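Local coordinates for switch-activating protein 1 (PDB 5JDK), which binds DNA sequences required for mating-type switching and a replication fork barrier in the rDNA, where it blocks replication forks, at residues Met89-Tyr92 with Glu93-Ala97; Asp110-Asp113 with Gln114-Glu118; Ala80-Asn83 with Gln84-Ile88; Val45-Lys48 with His49-Val52; Glu36-Lys39 with Leu40-Val44. One frame throughout, in Å; residues are numbered along the deposited sequence.

Interaction 1. Residues Met89-Tyr92 with Glu93-Ala97; sequences MRVY and EQRLA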
# COMPACT_ATOMS: atom_id res chain seq x y z
N MET A 89 -2.43 -5.10 2.23
CA MET A 89 -2.42 -5.80 0.95
C MET A 89 -2.85 -7.26 1.08
O MET A 89 -3.48 -7.80 0.17
CB MET A 89 -1.05 -5.67 0.30
CG MET A 89 -0.68 -4.23 -0.06
SD MET A 89 -1.84 -3.40 -1.17
CE MET A 89 -1.56 -4.31 -2.69
N ARG A 90 -2.51 -7.91 2.19
CA ARG A 90 -2.97 -9.28 2.41
C ARG A 90 -4.48 -9.31 2.55
O ARG A 90 -5.16 -10.17 1.95
CB ARG A 90 -2.29 -9.86 3.65
CG ARG A 90 -2.67 -11.31 3.84
CD ARG A 90 -1.82 -11.97 4.89
NE ARG A 90 -2.27 -13.34 5.16
CZ ARG A 90 -1.86 -14.41 4.49
NH1 ARG A 90 -0.98 -14.30 3.51
NH2 ARG A 90 -2.34 -15.61 4.81
N VAL A 91 -5.03 -8.38 3.32
CA VAL A 91 -6.48 -8.29 3.45
C VAL A 91 -7.11 -7.98 2.10
O VAL A 91 -8.15 -8.53 1.75
CB VAL A 91 -6.87 -7.27 4.54
CG1 VAL A 91 -8.36 -6.98 4.50
CG2 VAL A 91 -6.45 -7.81 5.90
N TYR A 92 -6.46 -7.13 1.30
CA TYR A 92 -6.96 -6.85 -0.04
C TYR A 92 -7.06 -8.13 -0.88
O TYR A 92 -8.08 -8.36 -1.55
CB TYR A 92 -6.07 -5.82 -0.73
CG TYR A 92 -6.47 -5.54 -2.16
CD1 TYR A 92 -5.58 -5.73 -3.21
CD2 TYR A 92 -7.73 -5.06 -2.46
CE1 TYR A 92 -5.95 -5.45 -4.53
CE2 TYR A 92 -8.12 -4.80 -3.77
CZ TYR A 92 -7.22 -4.99 -4.79
OH TYR A 92 -7.58 -4.72 -6.10
N GLU A 93 -6.03 -8.96 -0.85
CA GLU A 93 -6.10 -10.21 -1.62
C GLU A 93 -7.22 -11.10 -1.10
O GLU A 93 -7.89 -11.79 -1.89
CB GLU A 93 -4.75 -10.92 -1.62
CG GLU A 93 -3.67 -10.17 -2.41
CD GLU A 93 -3.93 -10.13 -3.91
OE1 GLU A 93 -4.61 -11.04 -4.43
OE2 GLU A 93 -3.42 -9.21 -4.57
N GLN A 94 -7.45 -11.11 0.20
CA GLN A 94 -8.58 -11.86 0.74
C GLN A 94 -9.92 -11.29 0.26
O GLN A 94 -10.84 -12.05 -0.11
CB GLN A 94 -8.49 -11.89 2.26
CG GLN A 94 -7.27 -12.69 2.70
CD GLN A 94 -6.97 -12.61 4.18
OE1 GLN A 94 -7.65 -11.91 4.94
NE2 GLN A 94 -5.93 -13.32 4.60
N ARG A 95 -10.03 -9.97 0.24
CA ARG A 95 -11.24 -9.34 -0.29
C ARG A 95 -11.45 -9.70 -1.75
O ARG A 95 -12.57 -10.00 -2.16
CB ARG A 95 -11.17 -7.82 -0.11
CG ARG A 95 -11.28 -7.40 1.36
CD ARG A 95 -11.09 -5.90 1.58
NE ARG A 95 -11.94 -5.12 0.70
CZ ARG A 95 -13.25 -5.00 0.83
NH1 ARG A 95 -13.89 -5.55 1.87
NH2 ARG A 95 -13.94 -4.34 -0.08
N LEU A 96 -10.39 -9.72 -2.55
CA LEU A 96 -10.55 -10.11 -3.95
C LEU A 96 -11.03 -11.54 -4.05
O LEU A 96 -11.91 -11.86 -4.87
CB LEU A 96 -9.22 -9.96 -4.70
CG LEU A 96 -8.73 -8.54 -4.96
CD1 LEU A 96 -7.41 -8.60 -5.70
CD2 LEU A 96 -9.74 -7.75 -5.75
N ALA A 97 -10.47 -12.43 -3.23
CA ALA A 97 -10.85 -13.83 -3.29
C ALA A 97 -12.29 -14.05 -2.85
O ALA A 97 -12.92 -15.03 -3.26
CB ALA A 97 -9.92 -14.66 -2.40
O HOH W 1 -2.47 -7.43 -3.00
O HOH W 2 -4.25 -14.43 6.70

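Interaction 2. Residues Asp110-Asp113 with Gln114-Glu118; sequences DELD and QLCDE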
# COMPACT_ATOMS: atom_id res chain seq x y z
N ASP A 110 -14.44 0.90 -1.47
CA ASP A 110 -14.05 1.04 -2.86
C ASP A 110 -12.75 1.85 -3.00
O ASP A 110 -11.89 1.50 -3.83
CB ASP A 110 -15.17 1.71 -3.66
CG ASP A 110 -16.37 0.79 -3.92
OD1 ASP A 110 -16.35 -0.41 -3.57
OD2 ASP A 110 -17.34 1.31 -4.52
N GLU A 111 -12.60 2.93 -2.22
CA GLU A 111 -11.38 3.72 -2.32
C GLU A 111 -10.17 2.91 -1.87
O GLU A 111 -9.13 2.91 -2.53
CB GLU A 111 -11.45 5.02 -1.51
CG GLU A 111 -10.14 5.80 -1.71
CD GLU A 111 -10.07 7.15 -1.05
OE1 GLU A 111 -10.94 7.49 -0.23
OE2 GLU A 111 -9.09 7.87 -1.37
N LEU A 112 -10.28 2.23 -0.72
CA LEU A 112 -9.12 1.46 -0.27
C LEU A 112 -8.78 0.37 -1.28
O LEU A 112 -7.60 0.15 -1.59
CB LEU A 112 -9.35 0.90 1.13
CG LEU A 112 -8.11 0.23 1.75
CD1 LEU A 112 -6.90 1.11 1.75
CD2 LEU A 112 -8.42 -0.20 3.18
N ASP A 113 -9.79 -0.31 -1.81
CA ASP A 113 -9.52 -1.34 -2.81
C ASP A 113 -8.82 -0.74 -4.03
O ASP A 113 -7.92 -1.38 -4.60
CB ASP A 113 -10.82 -2.03 -3.22
CG ASP A 113 -11.36 -3.01 -2.18
OD1 ASP A 113 -10.66 -3.34 -1.20
OD2 ASP A 113 -12.50 -3.47 -2.39
N GLN A 114 -9.26 0.44 -4.48
CA GLN A 114 -8.65 1.05 -5.66
C GLN A 114 -7.19 1.42 -5.40
O GLN A 114 -6.32 1.21 -6.25
CB GLN A 114 -9.44 2.28 -6.09
CG GLN A 114 -8.95 2.92 -7.38
CD GLN A 114 -7.69 3.75 -7.21
OE1 GLN A 114 -6.73 3.60 -7.97
NE2 GLN A 114 -7.68 4.62 -6.21
N LEU A 115 -6.92 1.97 -4.22
CA LEU A 115 -5.54 2.27 -3.85
C LEU A 115 -4.69 1.01 -3.81
O LEU A 115 -3.55 1.00 -4.29
CB LEU A 115 -5.52 2.98 -2.50
CG LEU A 115 -6.11 4.38 -2.51
CD1 LEU A 115 -6.40 4.85 -1.09
CD2 LEU A 115 -5.17 5.36 -3.19
N CYS A 116 -5.24 -0.07 -3.24
CA CYS A 116 -4.52 -1.33 -3.20
C CYS A 116 -4.26 -1.87 -4.61
O CYS A 116 -3.18 -2.39 -4.89
CB CYS A 116 -5.30 -2.34 -2.37
SG CYS A 116 -5.34 -1.94 -0.60
N ASP A 117 -5.24 -1.78 -5.50
CA ASP A 117 -5.03 -2.22 -6.88
C ASP A 117 -3.87 -1.46 -7.51
O ASP A 117 -3.02 -2.05 -8.19
CB ASP A 117 -6.32 -1.98 -7.68
CG ASP A 117 -6.14 -2.30 -9.14
OD1 ASP A 117 -6.04 -3.49 -9.49
OD2 ASP A 117 -6.08 -1.34 -9.94
N GLU A 118 -3.82 -0.14 -7.29
CA GLU A 118 -2.77 0.67 -7.89
C GLU A 118 -1.40 0.32 -7.30
O GLU A 118 -0.39 0.25 -8.02
CB GLU A 118 -3.12 2.14 -7.72
CG GLU A 118 -2.21 3.07 -8.48
CD GLU A 118 -2.72 4.49 -8.61
OE1 GLU A 118 -3.90 4.74 -8.33
OE2 GLU A 118 -1.92 5.34 -9.03

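Interaction 3. Residues Ala80-Asn83 with Gln84-Ile88; sequences ACRN and QIISI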
# COMPACT_ATOMS: atom_id res chain seq x y z
N ALA A 80 7.43 -1.36 11.26
CA ALA A 80 6.03 -1.32 11.64
C ALA A 80 5.18 -0.69 10.53
O ALA A 80 4.06 -1.16 10.26
CB ALA A 80 5.86 -0.55 12.95
N CYS A 81 5.69 0.36 9.89
CA CYS A 81 4.95 0.97 8.79
C CYS A 81 4.78 -0.02 7.64
O CYS A 81 3.67 -0.23 7.12
CB CYS A 81 5.69 2.22 8.32
SG CYS A 81 4.99 3.00 6.87
N ARG A 82 5.89 -0.63 7.23
CA ARG A 82 5.82 -1.60 6.15
C ARG A 82 4.87 -2.74 6.50
O ARG A 82 4.11 -3.21 5.65
CB ARG A 82 7.22 -2.11 5.84
CG ARG A 82 7.30 -2.90 4.57
CD ARG A 82 8.71 -3.31 4.39
NE ARG A 82 8.96 -4.01 3.14
CZ ARG A 82 10.18 -4.39 2.80
NH1 ARG A 82 11.19 -4.14 3.61
NH2 ARG A 82 10.39 -5.01 1.64
N ASN A 83 4.87 -3.18 7.76
CA ASN A 83 3.99 -4.27 8.16
C ASN A 83 2.52 -3.87 8.04
O ASN A 83 1.67 -4.71 7.70
CB ASN A 83 4.31 -4.72 9.58
CG ASN A 83 3.44 -5.87 10.04
OD1 ASN A 83 2.72 -5.77 11.03
ND2 ASN A 83 3.48 -6.96 9.28
N GLN A 84 2.19 -2.61 8.34
CA GLN A 84 0.81 -2.15 8.15
C GLN A 84 0.41 -2.27 6.68
O GLN A 84 -0.71 -2.68 6.36
CB GLN A 84 0.65 -0.69 8.57
CG GLN A 84 0.97 -0.36 10.01
CD GLN A 84 -0.08 -0.84 10.97
OE1 GLN A 84 -0.84 -1.75 10.67
NE2 GLN A 84 -0.13 -0.22 12.15
N ILE A 85 1.32 -1.88 5.78
CA ILE A 85 1.01 -1.97 4.35
C ILE A 85 0.91 -3.43 3.91
O ILE A 85 0.02 -3.80 3.14
CB ILE A 85 2.06 -1.17 3.54
CG1 ILE A 85 2.04 0.30 3.96
CG2 ILE A 85 1.79 -1.30 2.04
CD1 ILE A 85 3.26 1.06 3.54
N ILE A 86 1.83 -4.28 4.38
CA ILE A 86 1.76 -5.71 4.09
C ILE A 86 0.41 -6.27 4.49
O ILE A 86 -0.22 -7.02 3.73
CB ILE A 86 2.91 -6.46 4.79
CG1 ILE A 86 4.22 -6.13 4.06
CG2 ILE A 86 2.67 -7.96 4.81
CD1 ILE A 86 5.47 -6.61 4.78
N SER A 87 -0.05 -5.92 5.69
CA SER A 87 -1.33 -6.42 6.17
C SER A 87 -2.50 -5.88 5.33
O SER A 87 -3.41 -6.64 4.99
CB SER A 87 -1.52 -6.06 7.64
OG SER A 87 -2.75 -6.59 8.10
N ILE A 88 -2.48 -4.59 5.01
CA ILE A 88 -3.52 -4.04 4.14
C ILE A 88 -3.59 -4.82 2.83
O ILE A 88 -4.68 -5.13 2.33
CB ILE A 88 -3.27 -2.53 3.91
CG1 ILE A 88 -3.59 -1.74 5.19
CG2 ILE A 88 -4.07 -2.00 2.72
CD1 ILE A 88 -3.02 -0.35 5.20

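Interaction 4. Residues Val45-Lys48 with His49-Val52; sequences VRHK and HELV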
# COMPACT_ATOMS: atom_id res chain seq x y z
N VAL A 45 0.46 5.43 -2.60
CA VAL A 45 0.18 5.54 -4.02
C VAL A 45 0.69 6.86 -4.59
O VAL A 45 1.25 6.89 -5.69
CB VAL A 45 -1.32 5.33 -4.28
CG1 VAL A 45 -1.70 5.69 -5.68
CG2 VAL A 45 -1.67 3.87 -4.02
N ARG A 46 0.49 7.97 -3.88
CA ARG A 46 0.96 9.26 -4.38
C ARG A 46 2.45 9.23 -4.66
O ARG A 46 2.92 9.86 -5.62
CB ARG A 46 0.66 10.37 -3.36
CG ARG A 46 1.22 11.74 -3.73
CD ARG A 46 0.53 12.28 -4.97
NE ARG A 46 1.10 13.52 -5.50
CZ ARG A 46 2.07 13.59 -6.41
NH1 ARG A 46 2.63 12.47 -6.87
NH2 ARG A 46 2.48 14.76 -6.86
N HIS A 47 3.21 8.52 -3.83
CA HIS A 47 4.66 8.45 -3.94
C HIS A 47 5.15 7.19 -4.63
O HIS A 47 6.34 6.87 -4.55
CB HIS A 47 5.27 8.54 -2.53
CG HIS A 47 5.06 9.87 -1.88
ND1 HIS A 47 3.92 10.19 -1.18
CD2 HIS A 47 5.85 10.96 -1.84
CE1 HIS A 47 4.01 11.44 -0.75
NE2 HIS A 47 5.17 11.93 -1.13
N LYS A 48 4.28 6.49 -5.36
CA LYS A 48 4.61 5.14 -5.82
C LYS A 48 5.82 5.12 -6.74
O LYS A 48 6.56 4.13 -6.76
CB LYS A 48 3.40 4.51 -6.51
CG LYS A 48 3.04 5.12 -7.86
CD LYS A 48 1.74 4.55 -8.40
CE LYS A 48 1.49 5.06 -9.79
NZ LYS A 48 0.22 4.50 -10.34
N HIS A 49 6.04 6.18 -7.52
CA HIS A 49 7.16 6.21 -8.44
C HIS A 49 8.48 6.45 -7.73
O HIS A 49 9.54 6.35 -8.36
CB HIS A 49 6.92 7.24 -9.54
CG HIS A 49 5.84 6.83 -10.50
ND1 HIS A 49 4.72 7.59 -10.74
CD2 HIS A 49 5.71 5.71 -11.25
CE1 HIS A 49 3.95 6.96 -11.62
NE2 HIS A 49 4.53 5.82 -11.94
N GLU A 50 8.44 6.74 -6.44
CA GLU A 50 9.65 6.93 -5.66
C GLU A 50 10.22 5.63 -5.13
O GLU A 50 11.40 5.62 -4.75
CB GLU A 50 9.40 7.91 -4.51
CG GLU A 50 8.98 9.28 -5.01
CD GLU A 50 8.73 10.29 -3.92
OE1 GLU A 50 8.22 11.38 -4.23
OE2 GLU A 50 9.04 10.02 -2.75
N LEU A 51 9.46 4.53 -5.12
CA LEU A 51 10.00 3.24 -4.73
C LEU A 51 10.93 2.73 -5.83
O LEU A 51 10.55 2.63 -7.00
CB LEU A 51 8.89 2.24 -4.45
CG LEU A 51 9.36 0.82 -4.14
CD1 LEU A 51 10.22 0.77 -2.88
CD2 LEU A 51 8.19 -0.12 -3.98
N VAL A 52 12.17 2.43 -5.45
CA VAL A 52 13.19 1.90 -6.33
C VAL A 52 13.48 0.47 -5.89
O VAL A 52 13.65 0.22 -4.69
CB VAL A 52 14.47 2.76 -6.31
CG1 VAL A 52 15.60 2.12 -7.11
CG2 VAL A 52 14.18 4.17 -6.82
O HOH W 3 4.89 8.86 -7.50

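Interaction 5. Residues Glu36-Lys39 with Leu40-Val44; sequences EKIK and LMRLV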
# COMPACT_ATOMS: atom_id res chain seq x y z
N GLU A 36 -7.44 5.66 8.76
CA GLU A 36 -5.98 5.71 8.76
C GLU A 36 -5.39 4.86 7.65
O GLU A 36 -4.38 5.24 7.04
CB GLU A 36 -5.44 5.25 10.11
CG GLU A 36 -5.61 6.25 11.24
CD GLU A 36 -5.17 5.68 12.58
OE1 GLU A 36 -5.58 4.55 12.92
OE2 GLU A 36 -4.39 6.37 13.28
N LYS A 37 -5.99 3.70 7.37
CA LYS A 37 -5.50 2.86 6.28
C LYS A 37 -5.61 3.58 4.96
O LYS A 37 -4.70 3.51 4.12
CB LYS A 37 -6.32 1.57 6.20
CG LYS A 37 -6.09 0.61 7.33
CD LYS A 37 -7.04 -0.57 7.21
CE LYS A 37 -6.84 -1.58 8.32
NZ LYS A 37 -7.84 -2.66 8.21
N ILE A 38 -6.72 4.27 4.74
CA ILE A 38 -6.90 5.05 3.53
C ILE A 38 -5.89 6.19 3.46
O ILE A 38 -5.28 6.43 2.41
CB ILE A 38 -8.36 5.51 3.40
CG1 ILE A 38 -9.25 4.32 3.09
CG2 ILE A 38 -8.51 6.59 2.32
CD1 ILE A 38 -10.74 4.58 3.24
N LYS A 39 -5.69 6.93 4.55
CA LYS A 39 -4.68 7.99 4.53
C LYS A 39 -3.30 7.43 4.19
O LYS A 39 -2.55 8.02 3.38
CB LYS A 39 -4.65 8.71 5.87
CG LYS A 39 -5.89 9.55 6.13
CD LYS A 39 -5.84 10.19 7.51
CE LYS A 39 -7.03 11.11 7.73
NZ LYS A 39 -7.04 11.67 9.11
N LEU A 40 -2.94 6.29 4.80
CA LEU A 40 -1.65 5.67 4.55
C LEU A 40 -1.51 5.25 3.10
O LEU A 40 -0.50 5.55 2.45
CB LEU A 40 -1.48 4.48 5.49
CG LEU A 40 -0.21 3.65 5.32
CD1 LEU A 40 1.03 4.50 5.48
CD2 LEU A 40 -0.20 2.52 6.33
N MET A 41 -2.52 4.55 2.56
CA MET A 41 -2.41 4.09 1.18
C MET A 41 -2.49 5.23 0.17
O MET A 41 -1.88 5.13 -0.89
CB MET A 41 -3.43 3.00 0.89
CG MET A 41 -3.16 1.71 1.64
SD MET A 41 -1.55 0.99 1.37
CE MET A 41 -1.67 0.55 -0.37
N ARG A 42 -3.20 6.31 0.49
CA ARG A 42 -3.14 7.49 -0.36
C ARG A 42 -1.71 7.98 -0.48
O ARG A 42 -1.25 8.34 -1.57
CB ARG A 42 -4.01 8.61 0.19
CG ARG A 42 -5.51 8.42 -0.02
CD ARG A 42 -6.28 9.54 0.65
NE ARG A 42 -7.72 9.36 0.54
CZ ARG A 42 -8.60 10.00 1.30
NH1 ARG A 42 -8.19 10.86 2.23
NH2 ARG A 42 -9.89 9.78 1.14
N LEU A 43 -0.98 8.02 0.64
CA LEU A 43 0.42 8.46 0.59
C LEU A 43 1.30 7.48 -0.18
O LEU A 43 2.15 7.90 -0.98
CB LEU A 43 0.97 8.60 2.01
CG LEU A 43 0.44 9.76 2.83
CD1 LEU A 43 0.95 9.62 4.25
CD2 LEU A 43 0.86 11.08 2.23
N VAL A 44 1.13 6.19 0.07
CA VAL A 44 1.90 5.18 -0.65
C VAL A 44 1.72 5.35 -2.16
O VAL A 44 2.68 5.39 -2.93
CB VAL A 44 1.48 3.78 -0.17
CG1 VAL A 44 2.02 2.70 -1.08
CG2 VAL A 44 1.94 3.55 1.26

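Interaction 1. Residues Met89-Tyr92 with Glu93-Ala97
The carbonyl oxygen of Met89 takes two donors. Glu93 N bonds to Met89 O at 3.0 Å. This is one of four i to i+4 bonds in this part of helix 78-98, an alpha helix of the DNA-binding domain of Sap1. Water 1 adds a weak bond to Met89 O and a firmer one to Glu93 OE2, at 2.6 Å. It links the carboxylate back to the previous turn. The Glu93 chain folds at its second torsion (chi2 -68°), and its CG comes to 3.5 Å from Met89 O. Glu93 OE2 also pairs with Lys120 of helix 107-131.

Tyr92 and Leu96 form the apolar part. Tyr92 CG lies anti to the backbone N (chi1 176°), which sets the ring beside its own carbonyl carbon, where Leu96 CD1 meets one face. This is a CH-pi contact, with Leu96 CD1 4.0 Å from the Tyr92 centroid. The second methyl, CD2, sits near the hydroxyl end. The ring also packs on Asp113, Cys116 and Asp117 of helix 107-131. With an alanine at Tyr92, Leu96 would probably lose the surface its methyls rest on, and a gap would open against Cys116.

On the outer side, Val91 CG1 touches Arg95 CD at 4.1 Å. The guanidinium of Arg95 forms salt bridges with Asp113 and Glu109. The Arg90 guanidinium and the Gln94 amide are turned 76° apart. Water 2 joins them, accepting from Arg90 NE at 2.7 Å and from Gln94 NE2 at 2.9 Å.

Interaction 2. Residues Asp110-Asp113 with Gln114-Glu118
Glu111 and Leu115 touch along one side of the helix. Their side chains run side by side and point the same way. The aliphatic part of the glutamate does the touching, with Glu111 CG 3.9 Å from Leu115 CD1. One residue on, Leu112 CD1 meets Cys116 SG at 4.2 Å. This is a loose apolar contact between a branch end and a sulfur.

The side chains also rest on the carbonyls of the turn before. Leu115 CG lies 3.4 Å from Glu111 O. Cys116 CB lies 3.5 Å from Leu112 O, and Gln114 CB is at a similar distance from Asp110 O.

These contacts recur because the backbone is a regular alpha helix, 107-131, which is the last helix of this DNA-binding domain. The domain's family is grouped with the helix-turn-helix proteins. Four i to i+4 bonds set the spacing. Leu115 N reaches Glu111 O at 2.9 Å, with a nearly straight N-H angle of 168°. Cys116 N reaches Leu112 O, also at 2.9 Å. Gln114 N and Asp117 N bond to Asp110 O and Asp113 O.

Glu111 CG is anti to the backbone N (chi1 -178°), and the chain stays extended. That carries the carboxylate across to helix 34-46, where Glu111 OE2 forms a salt bridge with Arg42. Leu112 leans on Leu34 and Met41 of the same helix. Cys116 packs on Ile88 of helix 78-98. Asp110 OD1 is hydrogen-bonded to Thr105 OG1, just before this helix.

Interaction 3. Residues Ala80-Asn83 with Gln84-Ile88
Cys81 and Ile85 make the inward apolar contact here. Cys81 SG lies 4.2 Å from Ile85 CD1. A second pair lies further round the helix. Arg82 and Ile86 approach at a slant, and the methylene of the arginine does the touching: Arg82 CG is 4.1 Å from Ile86 CD1. The rest of the Arg82 chain runs on extended. Its NE bonds to a glycerol, probably from the crystallisation liquor.

Backbone hydrogen bonds hold the two halves together as one alpha helix. Ile86 N bonds to Arg82 O at 2.8 Å, the shortest of the four. Ile85 N reaches Cys81 O at 3.2 Å. Gln84 N and Ser87 N bond to Ala80 O and Asn83 O.

Side chains also press on the carbonyls. Ile86 CG1 is 3.3 Å from Arg82 O. Gln84 CG comes closer still, 3.2 Å from Ala80 O. The Gln84 chain then bends (chi2 -74°), and its NE2 makes a hydrogen bond with His76 NE2 in the preceding loop. At the start of the helix, Ala80 N bonds to Thr77 OG1.

One side of this part of helix 78-98 packs against the other three helices. Cys81 and Arg82 face helix 56-71, touching Ala64 and Tyr60. Ile85 packs on Leu40 and Val44 of helix 34-46, and on Trp119 of helix 107-131.

Interaction 4. Residues Val45-Lys48 with His49-Val52
Lys48 CG sits between its backbone N and carbonyl carbon (chi1 70°), and the chain beyond is extended. This lays the aliphatic chain alongside His49 and over one face of its ring. Lys48 CG makes a CH-pi contact there, 4.1 Å from the His49 centroid and above its centre. Farther out, Lys48 CE lies 3.6 Å from His49 CE1.

His47 and Glu50 also lie side by side. The carboxylate of Glu50 stands at the edge of the imidazole, its plane turned 83° from the ring. Both of its oxygens, OE1 and OE2, lie 3.4 Å from His47 CD2. His47 ND1 is bonded to Leu43 O, which fixes the rotation of the ring.

Backbone bonds and a bridging water hold the turn that ends helix 34-46. His47 leaves helical angles, and residues 48 to 50 form a short 3-10 segment. Glu50 N bonds to His47 O at 2.8 Å, from 42° out of the carbonyl plane. Leu51 N reaches Lys48 O only weakly, at 3.4 Å. Water 3 bridges Arg46 O and His49 N, at 2.9 Å from each.

The charged end of Lys48 leaves the turn, and its NZ forms a salt bridge with Glu118 of helix 107-131. An alanine in place of Lys48 would probably leave Glu118 without this mate and the His49 ring free to turn. The Glu50 carboxylate at the C-H edge of His47 probably favours a positive polarisation of that ring, while Glu50 OE2 keeps Lys62 of helix 56-71 as its main partner, in a salt bridge.

Interaction 5. Residues Glu36-Lys39 with Leu40-Val44
The guanidinium of Arg42 has the CG2 methyl of Ile38 over one face. The methyl sits 3.2 Å above the plane, offset toward the rim on the NE side. Ile38 CG2 is 3.4 Å from Arg42 NE and 3.6 Å from Arg42 CZ. At the NE position the group forms a salt bridge with Glu111 of helix 107-131. The methyl on one face and the Glu111 salt bridge help set its orientation.

The torsions explain the fit. Arg42 CG is anti to the carbonyl carbon (chi1 -76°), which brings it against Ile38 O; the two side chains then cross at a slant. Arg42 CG lies 3.1 Å from Ile38 O, a snug approach. The chain then runs extended to NE.

The backbone is a regular alpha helix, 34-46, the first helix of the DNA-binding domain. Arg42 N bonds to Ile38 O at 2.8 Å. Met41 N and Leu40 N bond to Lys37 O and Glu36 O. Leu43 N to Lys39 O is longer, at 3.2 Å.

Other side chains rest on these carbonyls. Met41 CG is 3.4 Å from Lys37 O, and the chain bends beyond it (chi2 -56°). Leu43 CG lies 3.5 Å from Lys39 O. Glu36 OE1 accepts a hydrogen bond from Ser33 N at the start of the helix.

Three helices pack against this one. Leu40 meets Ile63 and Leu43 meets Ile66, both of helix 56-71. Lys37 touches Ile88 of helix 78-98. Val44 packs on Trp119 of helix 107-131.

How the interactions relate
From the N terminus the contacts come in the order 5, 4, 3, 1, 2. All are local and follow in series, so none nests in or crosses another. No long loop is closed. Interaction 4 turns the chain out of helix 34-46, the helix that carries interaction 5. Interactions 3 and 1 are successive parts of helix 78-98. Interaction 2 lies on the helix that follows. It is central: it touches each of the other four, by salt bridges to interactions 1, 4 and 5. Ile88 links it to interaction 3. Interactions 1 and 4 lie about 21 Å apart, centre to centre, on opposite sides of the chain's centre.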